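Local coordinates for protein inositol-3-phosphate synthase (Caenorhabditis elegans, PDB 1VKO) that binds nicotinamide-adenine-dinucleotide, a potassium ion and pyrophosphate as a four-chain synthase containing a Rossmann-type parallel sheet, at residues I96-Y101 and E182-F187; L240-V245 and L454-S459; D412-M417 and N436-S441. All blocks are in the same frame, centred on the assembly; numbering follows the deposited sequence.

Contact 1 (I96-Y101 and E182-F187)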
loop_
_atom_site.group_PDB
_atom_site.type_symbol
_atom_site.label_atom_id
_atom_site.label_comp_id
_atom_site.label_asym_id
_atom_site.label_seq_id
_atom_site.Cartn_x
_atom_site.Cartn_y
_atom_site.Cartn_z
ATOM N N ILE A 96 5.963 27.776 18.979
ATOM C CA ILE A 96 5.822 28.410 20.323
ATOM C C ILE A 96 5.151 29.773 20.185
ATOM O O ILE A 96 4.123 30.054 20.817
ATOM C CB ILE A 96 7.201 28.434 21.083
ATOM C CG1 ILE A 96 7.627 26.992 21.421
ATOM C CG2 ILE A 96 7.133 29.142 22.364
ATOM C CD1 ILE A 96 9.077 26.837 21.848
ATOM N N PHE A 97 5.690 30.605 19.315
ATOM C CA PHE A 97 5.099 31.926 19.062
ATOM C C PHE A 97 3.678 31.769 18.603
ATOM O O PHE A 97 2.788 32.466 19.055
ATOM C CB PHE A 97 5.882 32.648 17.971
ATOM C CG PHE A 97 7.158 33.276 18.462
ATOM C CD1 PHE A 97 7.181 34.007 19.665
ATOM C CD2 PHE A 97 8.325 33.170 17.721
ATOM C CE1 PHE A 97 8.360 34.583 20.113
ATOM C CE2 PHE A 97 9.505 33.766 18.156
ATOM C CZ PHE A 97 9.532 34.460 19.349
ATOM N N ALA A 98 3.476 30.825 17.691
ATOM C CA ALA A 98 2.210 30.632 17.060
ATOM C C ALA A 98 1.195 30.242 18.100
ATOM O O ALA A 98 0.075 30.742 18.075
ATOM C CB ALA A 98 2.331 29.588 15.984
ATOM N N ASN A 99 1.568 29.361 19.030
ATOM C CA ASN A 99 0.662 29.039 20.162
ATOM C C ASN A 99 0.465 30.161 21.198
ATOM O O ASN A 99 -0.614 30.294 21.761
ATOM C CB ASN A 99 1.069 27.748 20.861
ATOM C CG ASN A 99 0.679 26.530 20.080
ATOM O OD1 ASN A 99 -0.355 25.899 20.354
ATOM N ND2 ASN A 99 1.502 26.179 19.092
ATOM N N GLN A 100 1.498 30.951 21.452
ATOM C CA GLN A 100 1.389 32.105 22.359
ATOM C C GLN A 100 0.327 33.084 21.888
ATOM O O GLN A 100 -0.498 33.545 22.681
ATOM C CB GLN A 100 2.722 32.823 22.456
ATOM C CG GLN A 100 3.733 32.195 23.405
ATOM C CD GLN A 100 5.119 32.796 23.255
ATOM O OE1 GLN A 100 5.447 33.337 22.207
ATOM N NE2 GLN A 100 5.958 32.656 24.286
ATOM N N TYR A 101 0.313 33.368 20.585
ATOM C CA TYR A 101 -0.640 34.306 20.003
ATOM C C TYR A 101 -1.874 33.675 19.393
ATOM O O TYR A 101 -2.683 34.372 18.774
ATOM C CB TYR A 101 0.063 35.150 18.958
ATOM C CG TYR A 101 1.121 36.015 19.588
ATOM C CD1 TYR A 101 2.420 35.552 19.743
ATOM C CD2 TYR A 101 0.807 37.281 20.076
ATOM C CE1 TYR A 101 3.392 36.335 20.345
ATOM C CE2 TYR A 101 1.781 38.085 20.679
ATOM C CZ TYR A 101 3.062 37.597 20.811
ATOM O OH TYR A 101 4.022 38.366 21.396
ATOM N N GLU A 182 3.949 34.422 7.219
ATOM C CA GLU A 182 3.776 35.892 7.271
ATOM C C GLU A 182 3.370 36.409 8.640
ATOM O O GLU A 182 3.936 37.354 9.120
ATOM C CB GLU A 182 2.832 36.403 6.186
ATOM C CG GLU A 182 3.562 36.953 4.961
ATOM C CD GLU A 182 4.618 36.006 4.415
ATOM O OE1 GLU A 182 4.264 35.009 3.722
ATOM O OE2 GLU A 182 5.809 36.273 4.679
ATOM N N LYS A 183 2.406 35.776 9.272
ATOM C CA LYS A 183 2.027 36.114 10.632
ATOM C C LYS A 183 3.203 36.011 11.590
ATOM O O LYS A 183 3.349 36.854 12.494
ATOM C CB LYS A 183 0.894 35.178 11.088
ATOM C CG LYS A 183 -0.477 35.605 10.550
ATOM C CD LYS A 183 -1.559 34.599 10.870
ATOM C CE LYS A 183 -2.908 35.242 10.662
ATOM N NZ LYS A 183 -4.005 34.522 11.365
ATOM N N LEU A 184 4.039 34.970 11.415
ATOM C CA LEU A 184 5.211 34.769 12.283
ATOM C C LEU A 184 6.425 35.643 11.964
ATOM O O LEU A 184 7.369 35.716 12.758
ATOM C CB LEU A 184 5.613 33.326 12.313
ATOM C CG LEU A 184 4.733 32.335 13.065
ATOM C CD1 LEU A 184 5.233 31.065 12.621
ATOM C CD2 LEU A 184 4.937 32.474 14.574
ATOM N N ARG A 185 6.382 36.345 10.835
ATOM C CA ARG A 185 7.506 37.155 10.373
ATOM C C ARG A 185 8.101 38.170 11.417
ATOM O O ARG A 185 9.311 38.164 11.649
ATOM C CB ARG A 185 7.158 37.838 9.034
ATOM C CG ARG A 185 8.066 38.992 8.665
ATOM C CD ARG A 185 8.062 39.339 7.172
ATOM N NE ARG A 185 9.373 39.850 6.741
ATOM C CZ ARG A 185 9.661 40.283 5.516
ATOM N NH1 ARG A 185 8.736 40.264 4.576
ATOM N NH2 ARG A 185 10.879 40.742 5.227
ATOM N N PRO A 186 7.295 39.035 12.039
ATOM C CA PRO A 186 7.861 40.016 12.987
ATOM C C PRO A 186 8.431 39.384 14.274
ATOM O O PRO A 186 9.059 40.075 15.079
ATOM C CB PRO A 186 6.672 40.915 13.301
ATOM C CG PRO A 186 5.501 40.072 13.093
ATOM C CD PRO A 186 5.828 39.180 11.919
ATOM N N PHE A 187 8.232 38.078 14.459
ATOM C CA PHE A 187 8.770 37.407 15.634
ATOM C C PHE A 187 10.056 36.638 15.291
ATOM O O PHE A 187 11.018 36.617 16.066
ATOM C CB PHE A 187 7.738 36.456 16.237
ATOM C CG PHE A 187 6.427 37.107 16.608
ATOM C CD1 PHE A 187 5.380 37.165 15.692
ATOM C CD2 PHE A 187 6.225 37.625 17.893
ATOM C CE1 PHE A 187 4.156 37.746 16.025
ATOM C CE2 PHE A 187 5.016 38.195 18.232
ATOM C CZ PHE A 187 3.974 38.260 17.296
#
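Ala98 and Leu184 mark where the two backbones come nearest, their CA atoms 7.0 Å apart, at the steep crossing of helix 96-100 and helix 182-187, whose axes pass 10.3 Å from each other at 105°. The gap is bridged almost wholly by carbon-to-carbon packing. At its buried end, CD2 of Leu184 packs against the start of the Phe97 side chain, 3.5 Å from its CB, and lies alongside the backbone N and CB of Ala98. Farther out, Phe97, Tyr101 and Phe187 gather into an aromatic cluster with Phe187 as the shared member, using a different part of its side chain for each neighbour. Its CB sits over one face of the Phe97 ring as a CH-pi contact, 3.8 Å from the ring centroid, with the two rings tilted at 35° to each other. Its CG lies opposite the carbonyl carbon and beside the backbone N, which turns the ring toward Tyr101. Helix 87-100 follows the first strand of the Rossmann-type parallel sheet, 77-82, and the cluster joins the last turn of that helix and Tyr101 just beyond it to helix 178-188. The outer rim of the Phe187 ring reaches Tyr101, which approaches from the opposite direction: CE2 of Phe187 lies 3.2 Å from Tyr101 CE1, a tight spacing, and 3.3 Å from the Tyr101 OH. CZ of Phe187 is placed over one face of the tyrosine ring, toward its rim. These two planes meet at 45°, an oblique meeting like that of the first pair. At Pro186 and Phe187 the regular turn of the helix breaks, and Phe187 N bonds instead to Leu184 O, 3.0 Å away. Met103 also touches Phe187, while Met426 of the second subunit packs on Ala98.

Contact 2 (L240-V245 and L454-S459)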
loop_
_atom_site.group_PDB
_atom_site.type_symbol
_atom_site.label_atom_id
_atom_site.label_comp_id
_atom_site.label_asym_id
_atom_site.label_seq_id
_atom_site.Cartn_x
_atom_site.Cartn_y
_atom_site.Cartn_z
ATOM N N LEU A 240 17.857 32.765 33.990
ATOM C CA LEU A 240 17.311 31.413 33.921
ATOM C C LEU A 240 17.761 30.548 35.077
ATOM O O LEU A 240 18.904 30.606 35.494
ATOM C CB LEU A 240 17.797 30.756 32.633
ATOM C CG LEU A 240 17.470 31.517 31.348
ATOM C CD1 LEU A 240 18.264 30.952 30.191
ATOM C CD2 LEU A 240 15.965 31.511 31.033
ATOM N N GLU A 241 16.868 29.711 35.574
ATOM C CA GLU A 241 17.252 28.736 36.578
ATOM C C GLU A 241 17.501 27.350 36.008
ATOM O O GLU A 241 18.072 26.527 36.712
ATOM C CB GLU A 241 16.192 28.637 37.672
ATOM C CG GLU A 241 15.924 29.927 38.441
ATOM C CD GLU A 241 14.488 29.982 38.908
ATOM O OE1 GLU A 241 14.131 29.203 39.818
ATOM O OE2 GLU A 241 13.710 30.782 38.344
ATOM N N CYS A 242 17.040 27.072 34.780
ATOM C CA CYS A 242 17.335 25.788 34.100
ATOM C C CYS A 242 17.740 26.045 32.664
ATOM O O CYS A 242 17.004 26.680 31.908
ATOM C CB CYS A 242 16.129 24.845 34.110
ATOM S SG CYS A 242 16.474 23.148 33.575
ATOM N N VAL A 243 18.918 25.558 32.290
ATOM C CA VAL A 243 19.404 25.738 30.925
ATOM C C VAL A 243 19.544 24.343 30.339
ATOM O O VAL A 243 20.191 23.479 30.947
ATOM C CB VAL A 243 20.784 26.455 30.891
ATOM C CG1 VAL A 243 21.311 26.553 29.490
ATOM C CG2 VAL A 243 20.667 27.836 31.469
ATOM N N ILE A 244 18.928 24.134 29.182
ATOM C CA ILE A 244 19.032 22.876 28.466
ATOM C C ILE A 244 19.600 23.188 27.090
ATOM O O ILE A 244 19.156 24.141 26.425
ATOM C CB ILE A 244 17.659 22.177 28.330
ATOM C CG1 ILE A 244 17.065 21.889 29.687
ATOM C CG2 ILE A 244 17.779 20.838 27.507
ATOM C CD1 ILE A 244 15.505 21.934 29.680
ATOM N N VAL A 245 20.607 22.403 26.698
ATOM C CA VAL A 245 21.170 22.460 25.377
ATOM C C VAL A 245 20.770 21.203 24.605
ATOM O O VAL A 245 20.817 20.075 25.133
ATOM C CB VAL A 245 22.680 22.551 25.431
ATOM C CG1 VAL A 245 23.308 22.239 23.997
ATOM C CG2 VAL A 245 23.081 23.913 25.976
ATOM N N LEU A 454 10.562 17.216 30.065
ATOM C CA LEU A 454 10.804 16.148 31.008
ATOM C C LEU A 454 12.141 16.310 31.717
ATOM O O LEU A 454 12.299 15.833 32.849
ATOM C CB LEU A 454 10.730 14.799 30.289
ATOM C CG LEU A 454 9.330 14.524 29.785
ATOM C CD1 LEU A 454 9.351 13.467 28.739
ATOM C CD2 LEU A 454 8.322 14.200 30.927
ATOM N N THR A 455 13.105 16.976 31.064
ATOM C CA THR A 455 14.404 17.233 31.691
ATOM C C THR A 455 14.301 18.210 32.868
ATOM O O THR A 455 14.812 17.927 33.948
ATOM C CB THR A 455 15.433 17.726 30.677
ATOM O OG1 THR A 455 15.692 16.691 29.723
ATOM C CG2 THR A 455 16.794 17.920 31.363
ATOM N N GLU A 456 13.637 19.347 32.647
ATOM C CA GLU A 456 13.427 20.333 33.703
ATOM C C GLU A 456 12.660 19.717 34.864
ATOM O O GLU A 456 12.921 20.038 36.025
ATOM C CB GLU A 456 12.670 21.549 33.176
ATOM C CG GLU A 456 12.719 22.769 34.084
ATOM C CD GLU A 456 11.816 22.654 35.294
ATOM O OE1 GLU A 456 10.667 22.189 35.128
ATOM O OE2 GLU A 456 12.244 23.040 36.418
ATOM N N LEU A 457 11.706 18.842 34.547
ATOM C CA LEU A 457 10.943 18.155 35.566
ATOM C C LEU A 457 11.878 17.252 36.346
ATOM O O LEU A 457 11.888 17.292 37.574
ATOM C CB LEU A 457 9.772 17.357 34.978
ATOM C CG LEU A 457 9.213 16.274 35.927
ATOM C CD1 LEU A 457 8.560 16.892 37.191
ATOM C CD2 LEU A 457 8.279 15.319 35.239
ATOM N N ALA A 458 12.677 16.446 35.657
ATOM C CA ALA A 458 13.597 15.567 36.374
ATOM C C ALA A 458 14.576 16.381 37.251
ATOM O O ALA A 458 15.034 15.912 38.318
ATOM C CB ALA A 458 14.335 14.653 35.404
ATOM N N SER A 459 14.884 17.605 36.809
ATOM C CA SER A 459 15.798 18.461 37.542
ATOM C C SER A 459 15.167 18.866 38.869
ATOM O O SER A 459 15.868 19.374 39.741
ATOM C CB SER A 459 16.220 19.682 36.716
ATOM O OG SER A 459 15.381 20.799 36.941
#
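Glu456 and Cys242 bring helix 454-458 and strand 242-245 together, with axes 9.5 Å apart and running at 138° to each other. The glutamate leaves the helix with its CB 4.1 Å from Cys242 SG. Its CG, anti to the backbone N (chi1 -165°), is carried up to the cysteine, 3.8 Å from SG and 4.0 Å from Cys242 CB, so the methylene part of an acidic side chain supplies the apolar surface here. The chain then bends at chi2 (-76°), and past CD the two carboxylate oxygens find partners beyond the two segments: OE1 forms a salt bridge with Arg460, and OE2 accepts the backbone N-H of Arg75. This buried carboxylate is therefore gripped at both oxygens. Strand 242-247 is the middle strand of the five-stranded Rossmann-type parallel sheet, between 77-82 and 295-298, and the end of helix 440-458 lies against the sheet on the side to which Cys242 and Ile244 point. One turn back from Ser459, Thr455 presents its CG2 to Ile244, 4.3 Å from CG1, a loose apolar contact; its OG1 bonds instead to Leu451 O within the helix. Ser459 closes the other end. Ser459 OG donates to Glu456 O at 2.7 Å and itself stands 4.2 Å from Cys242 SG. Thr77 of the neighbouring strand touches both Cys242 and Glu456, and His295 on the far flank meets Cys242 and Thr455.

Contact 3 (D412-M417 and N436-S441). With K (potassium ion), chain B; NAD (nicotinamide-adenine-dinucleotide), chain G; POP (pyrophosphate 2-), chain H.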
loop_
_atom_site.group_PDB
_atom_site.type_symbol
_atom_site.label_atom_id
_atom_site.label_comp_id
_atom_site.label_asym_id
_atom_site.label_seq_id
_atom_site.Cartn_x
_atom_site.Cartn_y
_atom_site.Cartn_z
ATOM N N ASP A 412 10.043 18.084 3.046
ATOM C CA ASP A 412 9.858 17.706 4.462
ATOM C C ASP A 412 8.857 16.543 4.674
ATOM O O ASP A 412 8.750 15.978 5.778
ATOM C CB ASP A 412 9.388 18.926 5.270
ATOM C CG ASP A 412 9.479 18.698 6.765
ATOM O OD1 ASP A 412 10.626 18.717 7.287
ATOM O OD2 ASP A 412 8.466 18.479 7.491
ATOM N N SER A 413 8.106 16.212 3.627
ATOM C CA SER A 413 7.084 15.181 3.714
ATOM C C SER A 413 7.748 13.812 3.537
ATOM O O SER A 413 7.616 13.198 2.460
ATOM C CB SER A 413 6.051 15.394 2.609
ATOM O OG SER A 413 4.818 14.754 2.898
ATOM N N LYS A 414 8.477 13.321 4.546
ATOM C CA LYS A 414 9.133 11.994 4.354
ATOM C C LYS A 414 8.102 10.890 4.117
ATOM O O LYS A 414 6.952 10.979 4.573
ATOM C CB LYS A 414 10.197 11.634 5.433
ATOM C CG LYS A 414 9.773 10.721 6.561
ATOM C CD LYS A 414 10.092 9.247 6.308
ATOM C CE LYS A 414 10.028 8.450 7.625
ATOM N NZ LYS A 414 11.295 8.502 8.413
ATOM N N ARG A 415 8.521 9.870 3.371
ATOM C CA ARG A 415 7.645 8.759 3.002
ATOM C C ARG A 415 8.240 7.458 3.529
ATOM O O ARG A 415 9.331 7.045 3.092
ATOM C CB ARG A 415 7.479 8.688 1.481
ATOM C CG ARG A 415 6.959 9.975 0.881
ATOM C CD ARG A 415 5.563 10.313 1.344
ATOM N NE ARG A 415 5.277 11.727 1.161
ATOM C CZ ARG A 415 4.751 12.252 0.052
ATOM N NH1 ARG A 415 4.438 11.477 -0.993
ATOM N NH2 ARG A 415 4.522 13.559 -0.000
ATOM N N ALA A 416 7.535 6.831 4.477
ATOM C CA ALA A 416 8.028 5.615 5.089
ATOM C C ALA A 416 7.274 4.446 4.465
ATOM O O ALA A 416 6.062 4.380 4.547
ATOM C CB ALA A 416 7.853 5.654 6.623
ATOM N N MET A 417 7.993 3.546 3.806
ATOM C CA MET A 417 7.372 2.366 3.201
ATOM C C MET A 417 7.961 1.122 3.831
ATOM O O MET A 417 9.182 0.913 3.802
ATOM C CB MET A 417 7.543 2.376 1.680
ATOM C CG MET A 417 6.665 3.451 1.020
ATOM S SD MET A 417 6.921 3.766 -0.737
ATOM C CE MET A 417 6.159 2.337 -1.529
ATOM N N ASN A 436 3.325 5.434 5.148
ATOM C CA ASN A 436 3.276 6.409 6.237
ATOM C C ASN A 436 3.819 7.809 5.874
ATOM O O ASN A 436 5.034 8.026 5.857
ATOM C CB ASN A 436 4.118 5.886 7.389
ATOM C CG ASN A 436 3.893 6.641 8.683
ATOM O OD1 ASN A 436 3.024 7.523 8.770
ATOM N ND2 ASN A 436 4.679 6.285 9.723
ATOM N N THR A 437 2.923 8.768 5.652
ATOM C CA THR A 437 3.310 10.149 5.325
ATOM C C THR A 437 3.716 10.907 6.607
ATOM O O THR A 437 2.861 11.231 7.446
ATOM C CB THR A 437 2.173 10.839 4.583
ATOM O OG1 THR A 437 1.890 10.106 3.391
ATOM C CG2 THR A 437 2.618 12.236 4.035
ATOM N N CYS A 438 5.029 11.130 6.766
ATOM C CA CYS A 438 5.635 11.714 7.999
ATOM C C CYS A 438 6.111 13.142 7.750
ATOM O O CYS A 438 7.148 13.384 7.099
ATOM C CB CYS A 438 6.824 10.889 8.490
ATOM S SG CYS A 438 6.351 9.238 9.003
ATOM N N GLU A 439 5.347 14.095 8.254
ATOM C CA GLU A 439 5.739 15.491 8.119
ATOM C C GLU A 439 6.827 15.710 9.141
ATOM O O GLU A 439 6.556 16.155 10.262
ATOM C CB GLU A 439 4.517 16.361 8.352
ATOM C CG GLU A 439 3.340 15.995 7.457
ATOM C CD GLU A 439 3.631 16.136 5.955
ATOM O OE1 GLU A 439 4.731 16.612 5.572
ATOM O OE2 GLU A 439 2.745 15.763 5.142
ATOM N N ASP A 440 8.060 15.330 8.785
ATOM C CA ASP A 440 9.109 15.143 9.802
ATOM C C ASP A 440 9.186 16.262 10.847
ATOM O O ASP A 440 9.236 15.988 12.046
ATOM C CB ASP A 440 10.473 14.976 9.150
ATOM C CG ASP A 440 10.697 13.576 8.621
ATOM O OD1 ASP A 440 10.057 12.601 9.123
ATOM O OD2 ASP A 440 11.494 13.370 7.684
ATOM N N SER A 441 9.223 17.518 10.385
ATOM C CA SER A 441 9.409 18.670 11.273
ATOM C C SER A 441 8.253 18.782 12.262
ATOM O O SER A 441 8.452 19.134 13.436
ATOM C CB SER A 441 9.539 19.963 10.459
ATOM O OG SER A 441 10.758 20.006 9.730
HETATM K K K B . 12.818 17.570 9.847
HETATM P PA NAD G . 18.025 20.571 8.897
HETATM O O1A NAD G . 19.062 20.528 7.881
HETATM O O2A NAD G . 16.872 21.317 8.363
HETATM O O5B NAD G . 18.664 21.217 10.197
HETATM C C5B NAD G . 20.046 21.190 10.393
HETATM C C4B NAD G . 20.487 22.605 10.717
HETATM O O4B NAD G . 21.636 22.535 11.530
HETATM C C3B NAD G . 20.872 23.382 9.490
HETATM O O3B NAD G . 20.452 24.708 9.771
HETATM C C2B NAD G . 22.374 23.417 9.477
HETATM O O2B NAD G . 22.703 24.760 9.129
HETATM C C1B NAD G . 22.708 23.220 10.952
HETATM N N9A NAD G . 24.027 22.660 11.344
HETATM C C8A NAD G . 24.783 21.692 10.757
HETATM N N7A NAD G . 25.919 21.546 11.476
HETATM C C5A NAD G . 25.930 22.396 12.519
HETATM C C6A NAD G . 26.855 22.687 13.537
HETATM N N6A NAD G . 28.065 22.111 13.628
HETATM N N1A NAD G . 26.545 23.665 14.447
HETATM C C2A NAD G . 25.377 24.365 14.349
HETATM N N3A NAD G . 24.519 24.096 13.332
HETATM C C4A NAD G . 24.761 23.124 12.426
HETATM O O3 NAD G . 17.601 19.089 9.398
HETATM P PN NAD G . 16.371 18.904 10.393
HETATM O O1N NAD G . 16.217 20.181 11.139
HETATM O O2N NAD G . 15.245 18.394 9.607
HETATM O O5D NAD G . 16.867 17.850 11.521
HETATM C C5D NAD G . 18.125 18.000 12.156
HETATM C C4D NAD G . 18.680 16.703 12.777
HETATM O O4D NAD G . 17.684 16.051 13.525
HETATM C C3D NAD G . 19.192 15.685 11.751
HETATM O O3D NAD G . 20.369 15.108 12.244
HETATM C C2D NAD G . 18.164 14.584 11.811
HETATM O O2D NAD G . 18.654 13.279 11.546
HETATM C C1D NAD G . 17.735 14.668 13.250
HETATM N N1N NAD G . 16.469 13.947 13.323
HETATM C C2N NAD G . 15.392 14.394 12.624
HETATM C C3N NAD G . 14.217 13.680 12.686
HETATM C C7N NAD G . 13.000 14.395 12.236
HETATM O O7N NAD G . 13.223 15.683 11.692
HETATM N N7N NAD G . 11.796 13.828 12.379
HETATM C C4N NAD G . 14.113 12.515 13.472
HETATM C C5N NAD G . 15.222 12.070 14.157
HETATM C C6N NAD G . 16.419 12.797 14.071
HETATM P P1 POP H . 11.601 7.871 12.194
HETATM O O1 POP H . 10.820 7.779 13.497
HETATM O O2 POP H . 10.681 8.298 11.074
HETATM O O3 POP H . 12.179 6.504 11.860
HETATM O O POP H . 12.763 9.007 12.348
HETATM P P2 POP H . 13.840 9.468 11.213
HETATM O O4 POP H . 13.341 10.771 10.597
HETATM O O5 POP H . 15.196 9.646 11.882
HETATM O O6 POP H . 14.044 8.497 10.045
HETATM O O HOH W 1 13.668 15.432 8.438
#
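Asp412 makes the tight end of this contact, receiving the first turn of helix 440-458. Its CG stands anti to the backbone N (chi1 -167°), which directs the carboxylate at Ser441: OD2 accepts Ser441 N at 3.1 Å through its syn lone pair, and OD1 takes the Ser441 OG hydroxyl, 2.8 Å away, from above the carboxylate plane. Asp440 N bonds to Asp412 O. The carboxylate thus faces a helix N-terminus, probably favourably. Ser441 OG is also a potassium ligand, with two oxygens of nicotinamide-adenine-dinucleotide, a water and Asn88. Lys414 with Cys438 and Ala416 with Asn436 are antiparallel hydrogen-bonded pairs, the Lys414 N to Cys438 O bond weak. On their buried face, Lys414 crosses Asp440 at about a right angle, its CG 3.2 Å from Asp440 OD1 and 3.5 Å from Cys438 CB, and bends to bring NZ to pyrophosphate O2 at 2.7 Å. The face of Ser413, Arg415, Thr437 and Glu439 is partly exposed and looser: Ser413 OG donates to Glu439 OE2 at 3.2 Å and receives Arg415 NH2, almost in the guanidinium plane, Thr437 CG2 lies alongside Arg415 NE at 3.9 Å, and Arg415 NH1 makes a salt bridge with Glu419 of the third subunit. Strand 413-423 has strand 346-356 on its other flank, strand 429-439 pairs with a strand of the second subunit, extending the sheet across the interface, and the start of helix 87-100 touches Ser441.

In the fold
Contacts 2 and 3 use the two ends of helix 440-458: its C-terminal turn rests on the parallel sheet in contact 2, its N-terminus meets the hairpin in contact 3, with centres about 30 Å apart. Helix 87-100 relates contact 1 to contact 3 similarly, its last turn in the first and its start beside Ser441 in the other. Contact 2 is buried within one chain and contact 3 is mostly buried beside bound ligands, whereas contact 1 is only partly buried, its centre about 25 Å from the chain centre. Aromatic packing holds contact 1, sparse apolar touches hold contact 2, and hydrogen bonds dominate contact 3. The second subunit reaches contacts 1 and 3.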